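Local coordinates for putative flagella-related protein H (PDB 4WIA), which is an ATP-binding KaiC-family P-loop protein, probably a component of the archaellum, the motility filament of archaea, at residues 16-28 with 204-216. Sequence-based numbering, arbitrary orientation.
With SO4 (sulfate ion), chain H.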
ATOM      1  N   LEU A  16      -4.597   9.471 -12.196  1.00 41.35           N
ATOM      2  CA  LEU A  16      -3.810   9.138 -13.389  1.00 40.87           C
ATOM      3  C   LEU A  16      -3.923   7.655 -13.754  1.00 40.77           C
ATOM      4  O   LEU A  16      -3.976   7.323 -14.932  1.00 41.24           O
ATOM      5  CB  LEU A  16      -2.354   9.497 -13.227  1.00 42.50           C
ATOM      6  CG  LEU A  16      -1.503   9.334 -14.512  1.00 44.98           C
ATOM      7  CD1 LEU A  16      -1.986  10.215 -15.654  1.00 47.26           C
ATOM      8  CD2 LEU A  16      -0.047   9.622 -14.251  1.00 44.67           C
ATOM      9  N   ASP A  17      -4.033   6.779 -12.759  1.00 40.28           N
ATOM     10  CA  ASP A  17      -4.260   5.363 -12.999  1.00 41.72           C
ATOM     11  C   ASP A  17      -5.477   5.081 -13.839  1.00 43.62           C
ATOM     12  O   ASP A  17      -5.451   4.178 -14.668  1.00 45.89           O
ATOM     13  CB  ASP A  17      -4.381   4.570 -11.687  1.00 42.26           C
ATOM     14  CG  ASP A  17      -5.549   4.989 -10.870  1.00 46.55           C
ATOM     15  OD1 ASP A  17      -5.622   6.157 -10.488  1.00 47.58           O
ATOM     16  OD2 ASP A  17      -6.458   4.183 -10.644  1.00 51.71           O
ATOM     17  N   LYS A  18      -6.572   5.816 -13.638  1.00 46.70           N
ATOM     18  CA  LYS A  18      -7.772   5.583 -14.435  1.00 48.35           C
ATOM     19  C   LYS A  18      -7.537   6.046 -15.850  1.00 46.41           C
ATOM     20  O   LYS A  18      -8.013   5.448 -16.774  1.00 46.16           O
ATOM     21  CB  LYS A  18      -9.011   6.327 -13.905  1.00 52.72           C
ATOM     22  CG  LYS A  18      -9.392   6.012 -12.467  1.00 59.18           C
ATOM     23  CD  LYS A  18      -9.473   4.502 -12.211  1.00 62.81           C
ATOM     24  CE  LYS A  18     -10.017   4.181 -10.795  1.00 63.07           C
ATOM     25  NZ  LYS A  18      -9.079   4.794  -9.806  1.00 66.03           N
ATOM     26  N   ARG A  19      -6.848   7.142 -16.018  1.00 45.01           N
ATOM     27  CA  ARG A  19      -6.719   7.719 -17.338  1.00 48.61           C
ATOM     28  C   ARG A  19      -5.774   7.015 -18.250  1.00 48.37           C
ATOM     29  O   ARG A  19      -5.841   7.219 -19.445  1.00 49.13           O
ATOM     30  CB  ARG A  19      -6.256   9.138 -17.200  1.00 49.18           C
ATOM     31  CG  ARG A  19      -7.229   9.913 -16.370  1.00 54.62           C
ATOM     32  CD  ARG A  19      -6.677  11.269 -16.186  1.00 58.40           C
ATOM     33  NE  ARG A  19      -7.551  11.948 -15.248  1.00 61.46           N
ATOM     34  CZ  ARG A  19      -8.648  12.592 -15.552  1.00 62.83           C
ATOM     35  NH1 ARG A  19      -9.100  12.667 -16.791  1.00 69.29           N
ATOM     36  NH2 ARG A  19      -9.321  13.137 -14.586  1.00 71.37           N
ATOM     37  N   ILE A  20      -4.879   6.205 -17.687  1.00 46.38           N
ATOM     38  CA  ILE A  20      -4.034   5.314 -18.495  1.00 43.27           C
ATOM     39  C   ILE A  20      -4.606   3.889 -18.545  1.00 45.11           C
ATOM     40  O   ILE A  20      -3.976   2.980 -19.105  1.00 45.09           O
ATOM     41  CB  ILE A  20      -2.635   5.254 -17.993  1.00 41.83           C
ATOM     42  CG1 ILE A  20      -2.573   4.646 -16.602  1.00 41.12           C
ATOM     43  CG2 ILE A  20      -2.035   6.640 -18.038  1.00 42.75           C
ATOM     44  CD1 ILE A  20      -1.139   4.390 -16.193  1.00 43.40           C
ATOM     45  N   GLY A  21      -5.858   3.739 -18.097  1.00 45.24           N
ATOM     46  CA  GLY A  21      -6.644   2.507 -18.310  1.00 46.66           C
ATOM     47  C   GLY A  21      -6.456   1.505 -17.210  1.00 44.47           C
ATOM     48  O   GLY A  21      -6.853   0.372 -17.384  1.00 46.12           O
ATOM     49  N   GLY A  22      -5.898   1.925 -16.067  1.00 41.58           N
ATOM     50  CA  GLY A  22      -5.752   1.052 -14.896  1.00 40.79           C
ATOM     51  C   GLY A  22      -4.351   0.947 -14.354  1.00 41.17           C
ATOM     52  O   GLY A  22      -4.162   0.662 -13.179  1.00 43.34           O
ATOM     53  N   GLY A  23      -3.348   1.097 -15.227  1.00 41.44           N
ATOM     54  CA  GLY A  23      -1.971   0.887 -14.876  1.00 41.04           C
ATOM     55  C   GLY A  23      -1.125   0.850 -16.132  1.00 43.51           C
ATOM     56  O   GLY A  23      -1.622   1.095 -17.235  1.00 47.02           O
ATOM     57  N   ILE A  24       0.152   0.515 -15.978  1.00 39.14           N
ATOM     58  CA  ILE A  24       1.032   0.436 -17.091  1.00 38.71           C
ATOM     59  C   ILE A  24       1.270  -1.049 -17.369  1.00 38.29           C
ATOM     60  O   ILE A  24       1.560  -1.780 -16.447  1.00 37.53           O
ATOM     61  CB  ILE A  24       2.359   1.093 -16.753  1.00 38.22           C
ATOM     62  CG1 ILE A  24       2.198   2.593 -16.560  1.00 37.60           C
ATOM     63  CG2 ILE A  24       3.382   0.813 -17.867  1.00 40.10           C
ATOM     64  CD1 ILE A  24       1.858   3.361 -17.826  1.00 40.10           C
ATOM     65  N   PRO A  25       1.063  -1.500 -18.621  1.00 38.79           N
ATOM     66  CA  PRO A  25       1.289  -2.923 -18.883  1.00 41.62           C
ATOM     67  C   PRO A  25       2.743  -3.294 -18.725  1.00 42.23           C
ATOM     68  O   PRO A  25       3.663  -2.585 -19.186  1.00 42.97           O
ATOM     69  CB  PRO A  25       0.854  -3.120 -20.344  1.00 42.99           C
ATOM     70  CG  PRO A  25      -0.025  -1.962 -20.641  1.00 42.49           C
ATOM     71  CD  PRO A  25       0.492  -0.814 -19.792  1.00 39.67           C
ATOM     72  N   HIS A  26       2.949  -4.393 -18.042  1.00 44.51           N
ATOM     73  CA  HIS A  26       4.250  -5.040 -18.052  1.00 48.47           C
ATOM     74  C   HIS A  26       4.769  -5.213 -19.497  1.00 45.34           C
ATOM     75  O   HIS A  26       3.997  -5.461 -20.394  1.00 45.46           O
ATOM     76  CB  HIS A  26       4.169  -6.370 -17.287  1.00 51.49           C
ATOM     77  CG  HIS A  26       4.224  -6.178 -15.800  1.00 52.02           C
ATOM     78  ND1 HIS A  26       3.217  -6.553 -14.943  1.00 58.77           N
ATOM     79  CD2 HIS A  26       5.172  -5.620 -15.025  1.00 56.82           C
ATOM     80  CE1 HIS A  26       3.525  -6.205 -13.706  1.00 54.07           C
ATOM     81  NE2 HIS A  26       4.715  -5.650 -13.729  1.00 59.19           N
ATOM     82  N   GLY A  27       6.088  -5.083 -19.691  1.00 42.99           N
ATOM     83  CA  GLY A  27       6.681  -5.161 -20.998  1.00 42.69           C
ATOM     84  C   GLY A  27       6.521  -3.903 -21.824  1.00 42.96           C
ATOM     85  O   GLY A  27       6.721  -3.935 -23.003  1.00 44.09           O
ATOM     86  N   SER A  28       6.103  -2.796 -21.238  1.00 40.82           N
ATOM     87  CA  SER A  28       5.926  -1.585 -22.026  1.00 41.22           C
ATOM     88  C   SER A  28       7.287  -0.887 -22.257  1.00 41.99           C
ATOM     89  O   SER A  28       8.142  -0.846 -21.347  1.00 41.13           O
ATOM     90  CB  SER A  28       4.964  -0.630 -21.303  1.00 40.54           C
ATOM     91  OG  SER A  28       3.611  -1.121 -21.347  1.00 44.58           O
ATOM     92  N   TYR A 204      -0.674   3.241 -27.923  1.00 47.36           N
ATOM     93  CA  TYR A 204      -0.731   2.523 -26.676  1.00 47.10           C
ATOM     94  C   TYR A 204      -1.037   1.085 -26.954  1.00 50.42           C
ATOM     95  O   TYR A 204      -2.166   0.653 -26.830  1.00 56.59           O
ATOM     96  CB  TYR A 204      -1.837   3.128 -25.768  1.00 47.43           C
ATOM     97  CG  TYR A 204      -1.757   2.802 -24.265  1.00 45.67           C
ATOM     98  CD1 TYR A 204      -0.782   1.963 -23.757  1.00 45.81           C
ATOM     99  CD2 TYR A 204      -2.696   3.320 -23.376  1.00 44.74           C
ATOM    100  CE1 TYR A 204      -0.737   1.668 -22.393  1.00 47.83           C
ATOM    101  CE2 TYR A 204      -2.676   3.037 -22.035  1.00 43.99           C
ATOM    102  CZ  TYR A 204      -1.693   2.217 -21.530  1.00 46.38           C
ATOM    103  OH  TYR A 204      -1.643   1.950 -20.167  1.00 44.60           O
ATOM    104  N   ASN A 205      -0.035   0.315 -27.345  1.00 54.17           N
ATOM    105  CA  ASN A 205      -0.202  -1.129 -27.496  1.00 53.50           C
ATOM    106  C   ASN A 205      -0.443  -1.734 -26.120  1.00 52.72           C
ATOM    107  O   ASN A 205       0.198  -1.348 -25.099  1.00 48.96           O
ATOM    108  CB  ASN A 205       1.051  -1.786 -28.044  1.00 56.95           C
ATOM    109  CG  ASN A 205       1.480  -1.244 -29.391  1.00 62.75           C
ATOM    110  OD1 ASN A 205       0.695  -0.695 -30.139  1.00 62.89           O
ATOM    111  ND2 ASN A 205       2.782  -1.393 -29.696  1.00 67.44           N
HETATM  112  N   MSE A 206      -1.264  -2.754 -26.117  1.00 52.69           N
HETATM  113  CA  MSE A 206      -1.605  -3.507 -24.918  1.00 55.30           C
HETATM  114  C   MSE A 206      -2.362  -2.637 -23.937  1.00 54.47           C
HETATM  115  O   MSE A 206      -2.394  -2.913 -22.695  1.00 50.64           O
HETATM  116  CB  MSE A 206      -0.387  -4.129 -24.248  1.00 56.91           C
HETATM  117  CG  MSE A 206       0.748  -4.575 -25.173  1.00 62.94           C
HETATM  118 SE   MSE A 206       2.203  -5.356 -24.083  1.00 66.80          SE
HETATM  119  CE  MSE A 206       3.505  -3.889 -24.053  1.00 56.90           C
ATOM    120  N   ALA A 207      -2.977  -1.570 -24.465  1.00 53.10           N
ATOM    121  CA  ALA A 207      -3.763  -0.660 -23.614  1.00 51.62           C
ATOM    122  C   ALA A 207      -4.645  -1.538 -22.785  1.00 50.09           C
ATOM    123  O   ALA A 207      -5.370  -2.353 -23.323  1.00 52.55           O
ATOM    124  CB  ALA A 207      -4.590   0.275 -24.470  1.00 54.30           C
ATOM    125  N   PRO A 208      -4.523  -1.462 -21.477  1.00 50.63           N
ATOM    126  CA  PRO A 208      -5.244  -2.348 -20.565  1.00 52.97           C
ATOM    127  C   PRO A 208      -6.685  -1.993 -20.329  1.00 57.14           C
ATOM    128  O   PRO A 208      -7.397  -2.730 -19.633  1.00 68.14           O
ATOM    129  CB  PRO A 208      -4.542  -2.108 -19.261  1.00 50.64           C
ATOM    130  CG  PRO A 208      -4.130  -0.701 -19.344  1.00 50.08           C
ATOM    131  CD  PRO A 208      -3.711  -0.481 -20.746  1.00 50.59           C
ATOM    132  N   GLY A 209      -7.139  -0.892 -20.896  1.00 55.50           N
ATOM    133  CA  GLY A 209      -8.546  -0.511 -20.784  1.00 55.70           C
ATOM    134  C   GLY A 209      -8.740   0.837 -21.407  1.00 53.08           C
ATOM    135  O   GLY A 209      -7.763   1.456 -21.898  1.00 51.73           O
ATOM    136  N   SER A 210      -9.982   1.293 -21.368  1.00 51.16           N
ATOM    137  CA  SER A 210     -10.332   2.570 -21.922  1.00 50.80           C
ATOM    138  C   SER A 210      -9.430   3.627 -21.310  1.00 47.22           C
ATOM    139  O   SER A 210      -9.158   3.578 -20.112  1.00 48.83           O
ATOM    140  CB  SER A 210     -11.783   2.860 -21.606  1.00 53.40           C
ATOM    141  OG  SER A 210     -12.198   3.937 -22.393  1.00 57.08           O
ATOM    142  N   TYR A 211      -8.914   4.551 -22.100  1.00 44.59           N
ATOM    143  CA  TYR A 211      -7.985   5.515 -21.573  1.00 41.74           C
ATOM    144  C   TYR A 211      -8.227   6.883 -22.162  1.00 43.88           C
ATOM    145  O   TYR A 211      -8.899   7.030 -23.184  1.00 45.71           O
ATOM    146  CB  TYR A 211      -6.503   5.013 -21.770  1.00 40.80           C
ATOM    147  CG  TYR A 211      -6.103   4.781 -23.165  1.00 41.39           C
ATOM    148  CD1 TYR A 211      -6.391   3.573 -23.817  1.00 42.51           C
ATOM    149  CD2 TYR A 211      -5.475   5.785 -23.879  1.00 41.80           C
ATOM    150  CE1 TYR A 211      -6.054   3.389 -25.133  1.00 43.67           C
ATOM    151  CE2 TYR A 211      -5.136   5.613 -25.219  1.00 42.96           C
ATOM    152  CZ  TYR A 211      -5.401   4.429 -25.829  1.00 44.11           C
ATOM    153  OH  TYR A 211      -5.075   4.329 -27.153  1.00 46.78           O
ATOM    154  N   GLN A 212      -7.706   7.905 -21.520  1.00 45.84           N
ATOM    155  CA  GLN A 212      -7.837   9.278 -22.020  1.00 51.87           C
ATOM    156  C   GLN A 212      -6.705   9.546 -23.013  1.00 50.96           C
ATOM    157  O   GLN A 212      -5.592   9.283 -22.715  1.00 50.00           O
ATOM    158  CB  GLN A 212      -7.754  10.339 -20.912  1.00 52.64           C
ATOM    159  CG  GLN A 212      -8.847  10.340 -19.909  1.00 59.79           C
ATOM    160  CD  GLN A 212     -10.208  10.355 -20.520  1.00 64.34           C
ATOM    161  OE1 GLN A 212     -10.821   9.307 -20.693  1.00 72.90           O
ATOM    162  NE2 GLN A 212     -10.703  11.538 -20.844  1.00 70.82           N
ATOM    163  N   LYS A 213      -7.026  10.075 -24.180  1.00 54.04           N
ATOM    164  CA  LYS A 213      -6.036  10.421 -25.159  1.00 57.21           C
ATOM    165  C   LYS A 213      -5.268  11.688 -24.789  1.00 56.74           C
ATOM    166  O   LYS A 213      -4.052  11.754 -24.949  1.00 55.24           O
ATOM    167  CB  LYS A 213      -6.715  10.632 -26.497  1.00 62.46           C
ATOM    168  CG  LYS A 213      -5.745  10.548 -27.646  1.00 67.62           C
ATOM    169  CD  LYS A 213      -6.387  10.440 -29.012  1.00 73.54           C
ATOM    170  CE  LYS A 213      -5.316  10.507 -30.096  1.00 75.50           C
ATOM    171  NZ  LYS A 213      -5.907  10.345 -31.455  1.00 78.55           N
ATOM    172  N   ASN A 214      -5.976  12.702 -24.320  1.00 57.44           N
ATOM    173  CA  ASN A 214      -5.350  13.956 -23.933  1.00 57.80           C
ATOM    174  C   ASN A 214      -5.375  14.116 -22.456  1.00 55.03           C
ATOM    175  O   ASN A 214      -6.414  14.199 -21.887  1.00 58.19           O
ATOM    176  CB  ASN A 214      -6.089  15.089 -24.560  1.00 63.23           C
ATOM    177  CG  ASN A 214      -5.974  15.071 -26.052  1.00 66.97           C
ATOM    178  OD1 ASN A 214      -4.879  15.213 -26.599  1.00 67.88           O
ATOM    179  ND2 ASN A 214      -7.089  14.889 -26.727  1.00 69.06           N
ATOM    180  N   ILE A 215      -4.226  14.211 -21.826  1.00 55.75           N
ATOM    181  CA  ILE A 215      -4.183  14.404 -20.377  1.00 54.93           C
ATOM    182  C   ILE A 215      -3.602  15.790 -20.088  1.00 57.59           C
ATOM    183  O   ILE A 215      -2.426  16.059 -20.331  1.00 55.50           O
ATOM    184  CB  ILE A 215      -3.378  13.307 -19.710  1.00 53.06           C
ATOM    185  CG1 ILE A 215      -4.039  11.948 -19.967  1.00 53.50           C
ATOM    186  CG2 ILE A 215      -3.307  13.548 -18.221  1.00 54.12           C
ATOM    187  CD1 ILE A 215      -3.136  10.767 -19.632  1.00 51.00           C
ATOM    188  N   VAL A 216      -4.462  16.707 -19.626  1.00 61.25           N
ATOM    189  CA  VAL A 216      -4.013  18.046 -19.264  1.00 62.45           C
ATOM    190  C   VAL A 216      -3.601  18.083 -17.796  1.00 62.91           C
ATOM    191  O   VAL A 216      -4.247  17.493 -16.959  1.00 63.74           O
ATOM    192  CB  VAL A 216      -5.093  19.077 -19.517  1.00 64.05           C
ATOM    193  CG1 VAL A 216      -4.599  20.466 -19.159  1.00 65.79           C
ATOM    194  CG2 VAL A 216      -5.541  19.015 -20.976  1.00 64.85           C
TER
HETATM  195  S   SO4 H 305     -13.028  13.019 -16.044  1.00 97.30           S
HETATM  196  O1  SO4 H 305     -14.291  13.730 -15.788  1.00112.14           O
HETATM  197  O2  SO4 H 305     -13.255  11.640 -16.658  1.00 72.02           O
HETATM  198  O3  SO4 H 305     -12.240  13.903 -16.922  1.00 88.12           O
HETATM  199  O4  SO4 H 305     -12.395  12.945 -14.706  1.00 95.28           O
HETATM  200  O   HOH W   1       2.648  -0.328 -23.563  1.00 49.80           O
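The end of the Y204 side chain enters a hollow made by the turn after helix 16-19, Y204 OH donating to I20 O at 2.8 Å in the carbonyl plane. With CG anti to the backbone N (chi1 -161°), the ring extends from the end of strand 194-204 and presents its edge to I20 O and P25 CD, the latter 3.8 Å from Y204 CE1. A tyrosine suits the place as a flat apolar wedge with a donor at its end. P25 is the matching bump: its stiff ring sits in a notch between Y204, the backbone of M206 and P208, with P25 CG 3.3 Å from M206 O and the two proline rings at about a right angle. Beside P25, selenomethionine M206 bends at chi3 so that its methyl CE curls over the turn 25-28, 3.4 Å from G27 O. The helix end beside the hollow is a Schellman motif (G22 N to D17 O, G21 N to K18 O). G21, at positive phi and lacking a side chain, lets the 208-210 backbone come down on it, with G21 CA 3.3 Å from S210 O; P208 CG bulges against G21 O at 3.5 Å. In this KaiC-type P-loop fold residues 205-213 link the antiparallel neighbours 194-204 and 214-220 of the central sheet, and helix 16-19 with the turn after it packs against this link. Next along, R19 O accepts a bond from Q212 N (2.9 Å, 161° at the hydrogen). The long methylene chain of R19 lies across Q212 CG while its guanidinium pairs with D15 and weakly bonds a sulfate, probably from the crystallisation liquor. Deeper, I215 CD1 meets L16 CD1 at 4.2 Å, branched apolar chains suited to burial, crossing near a right angle.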